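Local coordinates for protein manganese lipoxygenase (PDB 5FX8) that oxidises linoleic and alpha-linolenic acids with molecular oxygen at a catalytic manganese, giving 11S- and 13R-hydroperoxy fatty acids, at residues Thr201-Leu206 against Leu248-Lys253; Phe238-Arg243 against Arg391-Pro396; Phe397-His402 against Leu596-Pro601; Gln437-Glu442 against Asp465-Val470. All coordinates share one frame; numbering follows the deposited sequence.

Interaction 1. Residues Thr201-Leu206 against Leu248-Lys253; sequences TTLEAL and LPLAIK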
# COMPACT_ATOMS: atom_id res chain seq x y z
N THR A 201 9.34 -19.57 -36.67
CA THR A 201 10.44 -20.47 -36.38
C THR A 201 9.86 -21.63 -35.58
O THR A 201 8.66 -21.88 -35.64
CB THR A 201 11.60 -19.68 -35.73
OG1 THR A 201 12.69 -20.54 -35.39
CG2 THR A 201 11.16 -18.90 -34.50
N THR A 202 10.70 -22.37 -34.87
CA THR A 202 10.22 -23.52 -34.12
C THR A 202 10.50 -23.36 -32.64
O THR A 202 11.36 -22.58 -32.23
CB THR A 202 10.88 -24.81 -34.58
OG1 THR A 202 12.25 -24.79 -34.14
CG2 THR A 202 10.84 -24.90 -36.06
N LEU A 203 9.78 -24.15 -31.84
CA LEU A 203 10.07 -24.22 -30.41
C LEU A 203 11.49 -24.69 -30.15
O LEU A 203 12.15 -24.21 -29.23
CB LEU A 203 9.09 -25.15 -29.70
CG LEU A 203 7.71 -24.64 -29.34
CD1 LEU A 203 7.12 -25.65 -28.45
CD2 LEU A 203 7.75 -23.33 -28.64
N GLU A 204 11.98 -25.65 -30.93
CA GLU A 204 13.36 -26.09 -30.75
C GLU A 204 14.33 -24.95 -31.00
O GLU A 204 15.22 -24.69 -30.19
CB GLU A 204 13.64 -27.27 -31.66
CG GLU A 204 12.89 -28.55 -31.27
CD GLU A 204 11.34 -28.53 -31.52
OE1 GLU A 204 10.85 -27.85 -32.46
OE2 GLU A 204 10.61 -29.22 -30.77
N ALA A 205 14.15 -24.23 -32.11
CA ALA A 205 15.08 -23.15 -32.42
C ALA A 205 14.94 -22.00 -31.44
O ALA A 205 15.94 -21.41 -31.02
CB ALA A 205 14.89 -22.66 -33.84
N LEU A 206 13.71 -21.67 -31.05
CA LEU A 206 13.54 -20.62 -30.06
C LEU A 206 14.18 -21.00 -28.74
O LEU A 206 14.80 -20.17 -28.08
CB LEU A 206 12.07 -20.31 -29.86
CG LEU A 206 11.43 -19.54 -30.99
CD1 LEU A 206 9.93 -19.52 -30.80
CD2 LEU A 206 11.97 -18.15 -31.02
N LEU A 248 6.80 -11.38 -26.37
CA LEU A 248 5.44 -11.66 -26.81
C LEU A 248 4.89 -12.96 -26.23
O LEU A 248 5.65 -13.85 -25.83
CB LEU A 248 5.39 -11.73 -28.35
CG LEU A 248 5.47 -10.45 -29.16
CD1 LEU A 248 5.40 -10.82 -30.60
CD2 LEU A 248 4.32 -9.55 -28.85
N PRO A 249 3.57 -13.09 -26.17
CA PRO A 249 2.98 -14.36 -25.75
C PRO A 249 3.04 -15.40 -26.84
O PRO A 249 2.89 -15.11 -28.03
CB PRO A 249 1.53 -13.98 -25.45
CG PRO A 249 1.24 -12.87 -26.33
CD PRO A 249 2.53 -12.09 -26.47
N LEU A 250 3.28 -16.64 -26.42
CA LEU A 250 3.29 -17.76 -27.35
C LEU A 250 2.16 -18.74 -27.07
O LEU A 250 1.28 -18.90 -27.91
CB LEU A 250 4.66 -18.46 -27.32
CG LEU A 250 5.03 -19.26 -28.57
CD1 LEU A 250 6.52 -19.45 -28.73
CD2 LEU A 250 4.37 -20.60 -28.55
N ALA A 251 2.12 -19.38 -25.90
CA ALA A 251 1.07 -20.34 -25.60
C ALA A 251 0.72 -20.28 -24.12
O ALA A 251 1.49 -19.79 -23.30
CB ALA A 251 1.50 -21.76 -25.99
N ILE A 252 -0.46 -20.80 -23.80
CA ILE A 252 -0.92 -20.89 -22.42
C ILE A 252 -1.54 -22.27 -22.23
O ILE A 252 -2.44 -22.65 -22.97
CB ILE A 252 -1.95 -19.79 -22.09
CG1 ILE A 252 -1.30 -18.41 -22.22
CG2 ILE A 252 -2.49 -19.96 -20.68
CD1 ILE A 252 -2.24 -17.25 -21.99
N LYS A 253 -1.05 -23.01 -21.24
CA LYS A 253 -1.56 -24.33 -20.93
C LYS A 253 -2.21 -24.31 -19.55
O LYS A 253 -1.56 -23.93 -18.57
CB LYS A 253 -0.43 -25.36 -20.97
CG LYS A 253 -0.89 -26.77 -21.11
CD LYS A 253 0.20 -27.73 -20.81
CE LYS A 253 -0.27 -29.12 -21.09
NZ LYS A 253 0.67 -30.05 -20.47

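Interaction 2. Residues Phe238-Arg243 against Arg391-Pro396; sequences FYLDAR and RLPHFP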
# COMPACT_ATOMS: atom_id res chain seq x y z
N PHE A 238 6.44 -17.53 -23.30
CA PHE A 238 6.65 -16.26 -23.97
C PHE A 238 7.93 -16.33 -24.78
O PHE A 238 8.79 -17.17 -24.54
CB PHE A 238 6.71 -15.14 -22.97
CG PHE A 238 5.52 -15.06 -22.10
CD1 PHE A 238 5.39 -15.86 -20.99
CD2 PHE A 238 4.53 -14.14 -22.37
CE1 PHE A 238 4.30 -15.76 -20.19
CE2 PHE A 238 3.44 -14.04 -21.59
CZ PHE A 238 3.31 -14.85 -20.49
N TYR A 239 8.06 -15.47 -25.78
CA TYR A 239 9.26 -15.49 -26.59
C TYR A 239 9.66 -14.09 -27.01
O TYR A 239 8.85 -13.18 -27.06
CB TYR A 239 9.13 -16.38 -27.83
CG TYR A 239 8.44 -15.77 -29.02
CD1 TYR A 239 7.11 -15.47 -28.98
CD2 TYR A 239 9.12 -15.57 -30.20
CE1 TYR A 239 6.46 -14.95 -30.06
CE2 TYR A 239 8.49 -15.05 -31.31
CZ TYR A 239 7.15 -14.74 -31.22
OH TYR A 239 6.46 -14.23 -32.28
N LEU A 240 10.94 -13.93 -27.29
CA LEU A 240 11.45 -12.69 -27.86
C LEU A 240 11.50 -12.84 -29.38
O LEU A 240 12.19 -13.72 -29.89
CB LEU A 240 12.83 -12.39 -27.27
CG LEU A 240 13.44 -11.03 -27.60
CD1 LEU A 240 12.46 -9.91 -27.36
CD2 LEU A 240 14.66 -10.84 -26.74
N ASP A 241 10.74 -12.01 -30.09
CA ASP A 241 10.60 -12.14 -31.53
C ASP A 241 11.67 -11.34 -32.25
O ASP A 241 11.72 -10.11 -32.12
CB ASP A 241 9.23 -11.66 -32.01
CG ASP A 241 8.96 -11.97 -33.48
OD1 ASP A 241 9.57 -12.88 -34.07
OD2 ASP A 241 8.11 -11.29 -34.05
N ALA A 242 12.48 -12.03 -33.04
CA ALA A 242 13.47 -11.35 -33.86
C ALA A 242 12.83 -10.47 -34.92
O ALA A 242 13.43 -9.48 -35.34
CB ALA A 242 14.40 -12.36 -34.51
N ARG A 243 11.62 -10.79 -35.38
CA ARG A 243 11.07 -10.00 -36.48
C ARG A 243 10.71 -8.60 -36.04
O ARG A 243 10.82 -7.66 -36.83
CB ARG A 243 9.85 -10.67 -37.08
CG ARG A 243 10.13 -12.01 -37.65
CD ARG A 243 8.87 -12.75 -37.91
NE ARG A 243 8.16 -12.92 -36.67
CZ ARG A 243 6.93 -13.37 -36.56
NH1 ARG A 243 6.25 -13.69 -37.64
NH2 ARG A 243 6.39 -13.50 -35.36
N ARG A 391 19.21 -10.09 -25.52
CA ARG A 391 18.95 -9.14 -24.45
C ARG A 391 17.52 -8.66 -24.60
O ARG A 391 17.08 -8.36 -25.71
CB ARG A 391 19.95 -7.98 -24.54
CG ARG A 391 19.98 -7.00 -23.39
CD ARG A 391 20.96 -5.83 -23.63
NE ARG A 391 21.96 -5.77 -22.58
CZ ARG A 391 23.22 -6.11 -22.77
NH1 ARG A 391 23.59 -6.46 -23.98
NH2 ARG A 391 24.10 -6.09 -21.77
N LEU A 392 16.78 -8.64 -23.51
CA LEU A 392 15.45 -8.08 -23.54
C LEU A 392 15.52 -6.60 -23.89
O LEU A 392 16.16 -5.83 -23.16
CB LEU A 392 14.77 -8.24 -22.19
CG LEU A 392 14.50 -9.67 -21.75
CD1 LEU A 392 14.04 -9.69 -20.32
CD2 LEU A 392 13.45 -10.19 -22.65
N PRO A 393 14.87 -6.14 -24.95
CA PRO A 393 14.93 -4.71 -25.27
C PRO A 393 14.27 -3.80 -24.25
O PRO A 393 14.63 -2.63 -24.16
CB PRO A 393 14.25 -4.63 -26.65
CG PRO A 393 13.58 -5.92 -26.86
CD PRO A 393 14.31 -6.93 -26.06
N HIS A 394 13.32 -4.29 -23.45
CA HIS A 394 12.58 -3.43 -22.53
C HIS A 394 12.23 -4.21 -21.29
O HIS A 394 11.55 -5.24 -21.37
CB HIS A 394 11.31 -2.90 -23.18
CG HIS A 394 11.56 -2.00 -24.34
ND1 HIS A 394 12.02 -0.71 -24.20
CD2 HIS A 394 11.41 -2.21 -25.67
CE1 HIS A 394 12.15 -0.16 -25.39
NE2 HIS A 394 11.79 -1.05 -26.30
N PHE A 395 12.68 -3.73 -20.14
CA PHE A 395 12.41 -4.35 -18.84
C PHE A 395 12.09 -3.20 -17.89
O PHE A 395 12.95 -2.75 -17.12
CB PHE A 395 13.61 -5.19 -18.39
CG PHE A 395 13.32 -6.14 -17.26
CD1 PHE A 395 12.15 -6.06 -16.53
CD2 PHE A 395 14.24 -7.10 -16.92
CE1 PHE A 395 11.92 -6.90 -15.52
CE2 PHE A 395 14.00 -7.96 -15.90
CZ PHE A 395 12.85 -7.86 -15.19
N PRO A 396 10.87 -2.68 -17.95
CA PRO A 396 10.57 -1.45 -17.21
C PRO A 396 10.74 -1.58 -15.71
O PRO A 396 11.21 -0.64 -15.07
CB PRO A 396 9.12 -1.16 -17.61
CG PRO A 396 8.98 -1.77 -18.87
CD PRO A 396 9.78 -3.02 -18.87

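Interaction 3. Residues Phe397-His402 against Leu596-Pro601; sequences FYEDAH and LSQGMP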
# COMPACT_ATOMS: atom_id res chain seq x y z
N PHE A 397 10.41 -2.73 -15.14
CA PHE A 397 10.66 -2.91 -13.73
C PHE A 397 12.15 -2.80 -13.42
O PHE A 397 12.52 -2.14 -12.46
CB PHE A 397 10.12 -4.25 -13.25
CG PHE A 397 10.68 -4.69 -11.96
CD1 PHE A 397 10.15 -4.22 -10.77
CD2 PHE A 397 11.73 -5.56 -11.92
CE1 PHE A 397 10.66 -4.63 -9.60
CE2 PHE A 397 12.24 -5.96 -10.73
CZ PHE A 397 11.71 -5.49 -9.58
N TYR A 398 12.99 -3.44 -14.21
CA TYR A 398 14.42 -3.37 -13.97
C TYR A 398 14.94 -1.95 -14.09
O TYR A 398 15.82 -1.54 -13.33
CB TYR A 398 15.13 -4.31 -14.94
CG TYR A 398 16.60 -4.43 -14.78
CD1 TYR A 398 17.20 -4.28 -13.55
CD2 TYR A 398 17.40 -4.68 -15.87
CE1 TYR A 398 18.53 -4.39 -13.41
CE2 TYR A 398 18.73 -4.79 -15.74
CZ TYR A 398 19.29 -4.64 -14.51
OH TYR A 398 20.64 -4.74 -14.37
N GLU A 399 14.42 -1.16 -15.03
CA GLU A 399 14.98 0.17 -15.22
C GLU A 399 14.55 1.11 -14.10
O GLU A 399 15.38 1.81 -13.51
CB GLU A 399 14.55 0.70 -16.60
CG GLU A 399 15.07 -0.12 -17.78
CD GLU A 399 14.08 -0.24 -18.97
OE1 GLU A 399 13.11 0.56 -19.07
OE2 GLU A 399 14.29 -1.12 -19.83
N ASP A 400 13.25 1.12 -13.79
CA ASP A 400 12.78 1.88 -12.65
C ASP A 400 13.43 1.43 -11.35
O ASP A 400 13.85 2.26 -10.54
CB ASP A 400 11.26 1.80 -12.57
CG ASP A 400 10.60 2.72 -13.56
OD1 ASP A 400 11.36 3.50 -14.14
OD2 ASP A 400 9.37 2.70 -13.76
N ALA A 401 13.56 0.12 -11.16
CA ALA A 401 14.21 -0.43 -9.98
C ALA A 401 15.68 -0.02 -9.90
O ALA A 401 16.19 0.31 -8.83
CB ALA A 401 14.11 -1.96 -9.97
N HIS A 402 16.37 -0.06 -11.02
CA HIS A 402 17.76 0.33 -11.04
C HIS A 402 17.93 1.79 -10.64
O HIS A 402 18.81 2.12 -9.85
CB HIS A 402 18.35 0.07 -12.41
CG HIS A 402 19.71 0.64 -12.58
ND1 HIS A 402 20.84 0.00 -12.12
CD2 HIS A 402 20.12 1.81 -13.13
CE1 HIS A 402 21.89 0.76 -12.39
NE2 HIS A 402 21.48 1.86 -12.99
N LEU A 596 3.23 3.52 -27.15
CA LEU A 596 3.94 2.74 -26.17
C LEU A 596 4.54 3.62 -25.09
O LEU A 596 4.95 4.76 -25.36
CB LEU A 596 5.04 1.94 -26.81
CG LEU A 596 4.60 0.95 -27.86
CD1 LEU A 596 5.83 0.26 -28.38
CD2 LEU A 596 3.67 -0.04 -27.26
N SER A 597 4.58 3.10 -23.87
CA SER A 597 5.30 3.72 -22.75
C SER A 597 6.24 2.69 -22.16
O SER A 597 5.79 1.64 -21.69
CB SER A 597 4.34 4.22 -21.67
OG SER A 597 5.07 4.63 -20.54
N GLN A 598 7.54 2.99 -22.18
CA GLN A 598 8.58 2.00 -21.89
C GLN A 598 8.38 0.73 -22.70
O GLN A 598 8.62 -0.37 -22.23
CB GLN A 598 8.63 1.63 -20.41
CG GLN A 598 8.59 2.78 -19.48
CD GLN A 598 8.46 2.32 -18.06
OE1 GLN A 598 9.44 2.25 -17.33
NE2 GLN A 598 7.24 2.00 -17.65
N GLY A 599 7.88 0.88 -23.92
CA GLY A 599 7.71 -0.26 -24.79
C GLY A 599 6.47 -1.06 -24.53
O GLY A 599 6.43 -2.23 -24.88
N MET A 600 5.45 -0.45 -23.94
CA MET A 600 4.27 -1.12 -23.43
C MET A 600 3.03 -0.32 -23.78
O MET A 600 3.07 0.90 -23.79
CB MET A 600 4.30 -1.24 -21.91
CG MET A 600 5.27 -2.16 -21.33
SD MET A 600 5.06 -2.28 -19.54
CE MET A 600 6.20 -3.56 -19.33
N PRO A 601 1.91 -0.99 -23.96
CA PRO A 601 0.68 -0.27 -24.26
C PRO A 601 -0.05 0.29 -23.06
O PRO A 601 -1.24 0.60 -23.15
CB PRO A 601 -0.17 -1.35 -24.96
CG PRO A 601 0.78 -2.39 -25.36
CD PRO A 601 1.82 -2.40 -24.32
O HOH W 1 12.01 2.74 -18.09

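Interaction 4. Residues Gln437-Glu442 against Asp465-Val470; sequences QNWIAE and DVLTHV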
# COMPACT_ATOMS: atom_id res chain seq x y z
N GLN A 437 28.12 -7.08 14.65
CA GLN A 437 28.55 -8.47 14.50
C GLN A 437 27.61 -9.42 15.22
O GLN A 437 27.37 -10.53 14.75
CB GLN A 437 29.98 -8.64 15.01
CG GLN A 437 31.05 -7.82 14.29
CD GLN A 437 31.04 -7.87 12.74
OE1 GLN A 437 30.83 -8.91 12.12
NE2 GLN A 437 31.33 -6.75 12.13
N ASN A 438 27.06 -9.00 16.35
CA ASN A 438 26.06 -9.83 17.01
C ASN A 438 24.80 -9.93 16.18
O ASN A 438 24.22 -11.00 16.07
CB ASN A 438 25.72 -9.27 18.39
CG ASN A 438 26.77 -9.57 19.38
OD1 ASN A 438 27.66 -10.35 19.10
ND2 ASN A 438 26.69 -8.95 20.54
N TRP A 439 24.36 -8.82 15.60
CA TRP A 439 23.23 -8.87 14.68
C TRP A 439 23.44 -9.92 13.60
O TRP A 439 22.52 -10.67 13.27
CB TRP A 439 23.01 -7.50 14.07
CG TRP A 439 21.96 -7.42 13.07
CD1 TRP A 439 20.84 -8.17 13.01
CD2 TRP A 439 21.91 -6.53 11.96
NE1 TRP A 439 20.08 -7.80 11.93
CE2 TRP A 439 20.72 -6.80 11.26
CE3 TRP A 439 22.76 -5.53 11.49
CZ2 TRP A 439 20.35 -6.09 10.12
CZ3 TRP A 439 22.40 -4.84 10.35
CH2 TRP A 439 21.20 -5.13 9.67
N ILE A 440 24.64 -9.99 13.04
CA ILE A 440 24.85 -10.92 11.94
C ILE A 440 24.84 -12.35 12.46
O ILE A 440 24.22 -13.24 11.86
CB ILE A 440 26.15 -10.60 11.20
CG1 ILE A 440 26.16 -9.13 10.80
CG2 ILE A 440 26.28 -11.48 9.99
CD1 ILE A 440 25.06 -8.76 9.91
N ALA A 441 25.51 -12.59 13.57
CA ALA A 441 25.50 -13.92 14.16
C ALA A 441 24.09 -14.35 14.57
O ALA A 441 23.68 -15.50 14.36
CB ALA A 441 26.46 -13.94 15.35
N GLU A 442 23.32 -13.43 15.13
CA GLU A 442 21.95 -13.68 15.55
C GLU A 442 21.07 -14.00 14.36
O GLU A 442 20.19 -14.87 14.43
CB GLU A 442 21.43 -12.46 16.31
CG GLU A 442 19.99 -12.47 16.74
CD GLU A 442 19.78 -13.02 18.13
OE1 GLU A 442 20.76 -13.06 18.91
OE2 GLU A 442 18.62 -13.40 18.46
N ASP A 465 24.80 -3.37 1.38
CA ASP A 465 23.89 -4.25 0.66
C ASP A 465 22.66 -4.58 1.49
O ASP A 465 21.54 -4.52 1.01
CB ASP A 465 24.57 -5.54 0.27
CG ASP A 465 25.54 -5.37 -0.85
OD1 ASP A 465 25.54 -4.30 -1.51
OD2 ASP A 465 26.31 -6.33 -1.06
N VAL A 466 22.88 -4.94 2.75
CA VAL A 466 21.78 -5.28 3.64
C VAL A 466 20.81 -4.11 3.78
O VAL A 466 19.60 -4.25 3.56
CB VAL A 466 22.34 -5.72 5.00
CG1 VAL A 466 21.26 -5.77 6.07
CG2 VAL A 466 22.97 -7.06 4.85
N LEU A 467 21.33 -2.93 4.12
CA LEU A 467 20.47 -1.76 4.33
C LEU A 467 19.79 -1.31 3.04
O LEU A 467 18.62 -0.90 3.06
CB LEU A 467 21.29 -0.63 4.94
CG LEU A 467 22.03 -0.97 6.23
CD1 LEU A 467 22.74 0.22 6.82
CD2 LEU A 467 21.07 -1.57 7.26
N THR A 468 20.49 -1.41 1.91
CA THR A 468 19.86 -1.11 0.63
C THR A 468 18.73 -2.07 0.32
O THR A 468 17.65 -1.66 -0.12
CB THR A 468 20.90 -1.14 -0.47
OG1 THR A 468 21.99 -0.33 -0.06
CG2 THR A 468 20.36 -0.56 -1.72
N HIS A 469 18.95 -3.35 0.55
CA HIS A 469 17.93 -4.32 0.23
C HIS A 469 16.71 -4.17 1.14
O HIS A 469 15.58 -4.35 0.70
CB HIS A 469 18.52 -5.71 0.31
CG HIS A 469 17.62 -6.77 -0.21
ND1 HIS A 469 17.15 -6.76 -1.50
CD2 HIS A 469 17.08 -7.84 0.39
CE1 HIS A 469 16.36 -7.80 -1.68
NE2 HIS A 469 16.30 -8.47 -0.55
N VAL A 470 16.92 -3.81 2.41
CA VAL A 470 15.75 -3.61 3.25
C VAL A 470 14.97 -2.39 2.79
O VAL A 470 13.75 -2.47 2.58
CB VAL A 470 16.11 -3.51 4.74
CG1 VAL A 470 14.85 -3.21 5.48
CG2 VAL A 470 16.68 -4.80 5.23

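Interaction 1. Residues Thr201-Leu206 against Leu248-Lys253
L250 meets L203 and L206 across this contact through one methyl group. Its CD1 lies 4.1 Å from CD2 of L203 and 4.0 Å from CD1 of L206, so a single branch serves two leucines three residues apart, about one helical turn. The approaches differ: L206 comes tip to tip with L250, whereas the L203 side chain runs aslant across it. With CG anti to the backbone N (chi1 -157°), L250 extends off the strand toward the helix. All three leucines are buried, and the contact is purely apolar.

No hydrogen bond crosses the contact; within 201-206, T202 caps the helix. Its OG1 accepts from A205 N at 2.8 Å in a nearly straight bond (168°), and its carbonyl O receives L206 N at 2.8 Å. The first turn is thereby closed at the point from which L206 points toward the strand and L203 brings CD2 round to it.

Backbone bonds fix the other partner. L250 and A251 both pair with L237 of strand 235-241, and L203 also touches L237, while L206 and L250 touch Y239. The contact is thus an N-capped short helix, 203-208, packed on an antiparallel sheet beside a classic beta bulge.

Interaction 2. Residues Phe238-Arg243 against Arg391-Pro396
L240 sends both of its methyl groups against the 391-396 loop, and the close packing is confined to that one side chain. L240 CD1 comes end-on to the CD corner of the P393 ring, 3.7 Å away. CD2 rests 3.6 Å from the carbonyl O of R391 and 4.3 Å from CD2 of L392. With CG anti to the backbone N (chi1 -172°), the fork of L240 points out from the strand and straddles this corner of the loop. L392 adds to the buried side by touching F213 and F247 of the adjoining strands.

The rim of the contact is more open. P393 is partly exposed, and the side chain of R391 sets out away from the strand; its NH2 bonds to the carbonyl O of S233 of the zonadhesin chain. Past the strand end, exposed R243 folds back on D241: R243 NE donates to D241 OD1 at 3.0 Å, a salt bridge in which OD1 offers its syn lone pair, with the carboxylate at the edge of the guanidinium plane.

No hydrogen bond crosses between the segments. Between them the contact is van der Waals packing without directional bonds, while R391 and R243 use their charge on partners away from this packing.

Interaction 3. Residues Phe397-His402 against Leu596-Pro601
The carboxylate of D400 and the amide of Q598 are the flat groups that meet here, their planes turned 29° apart and their side chains crossing at a slant. The nearest atoms are both oxygens: Q598 OE1 lies 3.6 Å from D400 OD2, a pair of acceptors that does not hydrogen-bond, given an aspartate that is probably ionised. Farther round the helix, the F397 ring has the A401 methyl over the centre of one face, CB 4.3 Å above the plane, and meets Y174 edge-to-face.

What joins the segments is a water. It donates to E399 OE1 at 2.6 Å and to Q598 OE1 at 2.7 Å, so the amide oxygen of Q598 is tied to the helix through an intermediary. R589 provides the positive charge: it forms a salt bridge with D400 OD2 and also touches Q598, which would be expected to ease the crowding of oxygens. The other carboxylate oxygen of E399, OE2, accepts from F395 N at the N-cap of the same helix.

Q598 reaches the helix because its chain is extended beyond CG (chi2 172°). Its backbone and that of G599 have the left-handed angles that define the turn. S597 N donates to M600 O at 2.7 Å, with a weak return bond from M600 N to S597 O. P601 beyond it hydrogen-bonds through its carbonyl O to the glycosylated N157. The site is thus a type I' turn, Q598 and G599 at its corners, bridged by water to the first turn of helix 396-420.

Interaction 4. Residues Gln437-Glu442 against Asp465-Val470
W439 presents the far rim of its indole to the neighbouring helix, with CH2 as the touching atom. V466 CG1 lies 3.7 Å from it, approaching obliquely to the ring, while L467 CD2 sits at the ring edge, near its plane, 4.3 Å from the same carbon. W439 and V466 come from opposite directions and meet between the helices. Two torsions bring this about: CG of W439 stands anti to its backbone N (chi1 176°), and the touching branch of V466, CG1, is likewise anti to N (chi1 167°). No polar bond crosses, and all three residues are buried.

The next shell holds the indole in place. I440 on the same helix lays CD1 over one ring face, 4.2 Å above the plane and offset toward the rim. The buried ring nitrogen is satisfied by its bond from NE1 to the carbonyl O of V300, which, with the I440 methyl on one face, limits rotation of the ring. A303, A304, V314 and L318 also touch the tryptophan, and V314 touches L467 too.

Farther out, charges hold the two helices to other parts of the chain: E442 forms salt bridges with R67 and R306, and D465 OD1 pairs with R409. Helix 434-444 thus packs through W439 against helices 268-305, 313-321 and 460-481, and the last of these touches helix 396-420 through L467 and T468.

How the interactions relate
Interactions 1 and 2 adjoin, their centres about 13 Å apart, because strands 235-241 and 246-253 are consecutive neighbours in the five-stranded antiparallel sheet; L248 N and Y239 O probably hydrogen-bond between them. Along the chain their segments alternate. Interactions 2 and 3, centres about 12 Å apart, also touch, since 391-396 leads directly into helix 396-420 and P396 packs on M600. The three form a continuous path from the sheet to the helical body. Interaction 4 stands apart, its centre about 31 Å from that of interaction 3, and its segments fall between 397-402 and 596-601 in sequence. Its helix 460-481 carries the manganese ligand H478, although all four contacts lie away from the metal site.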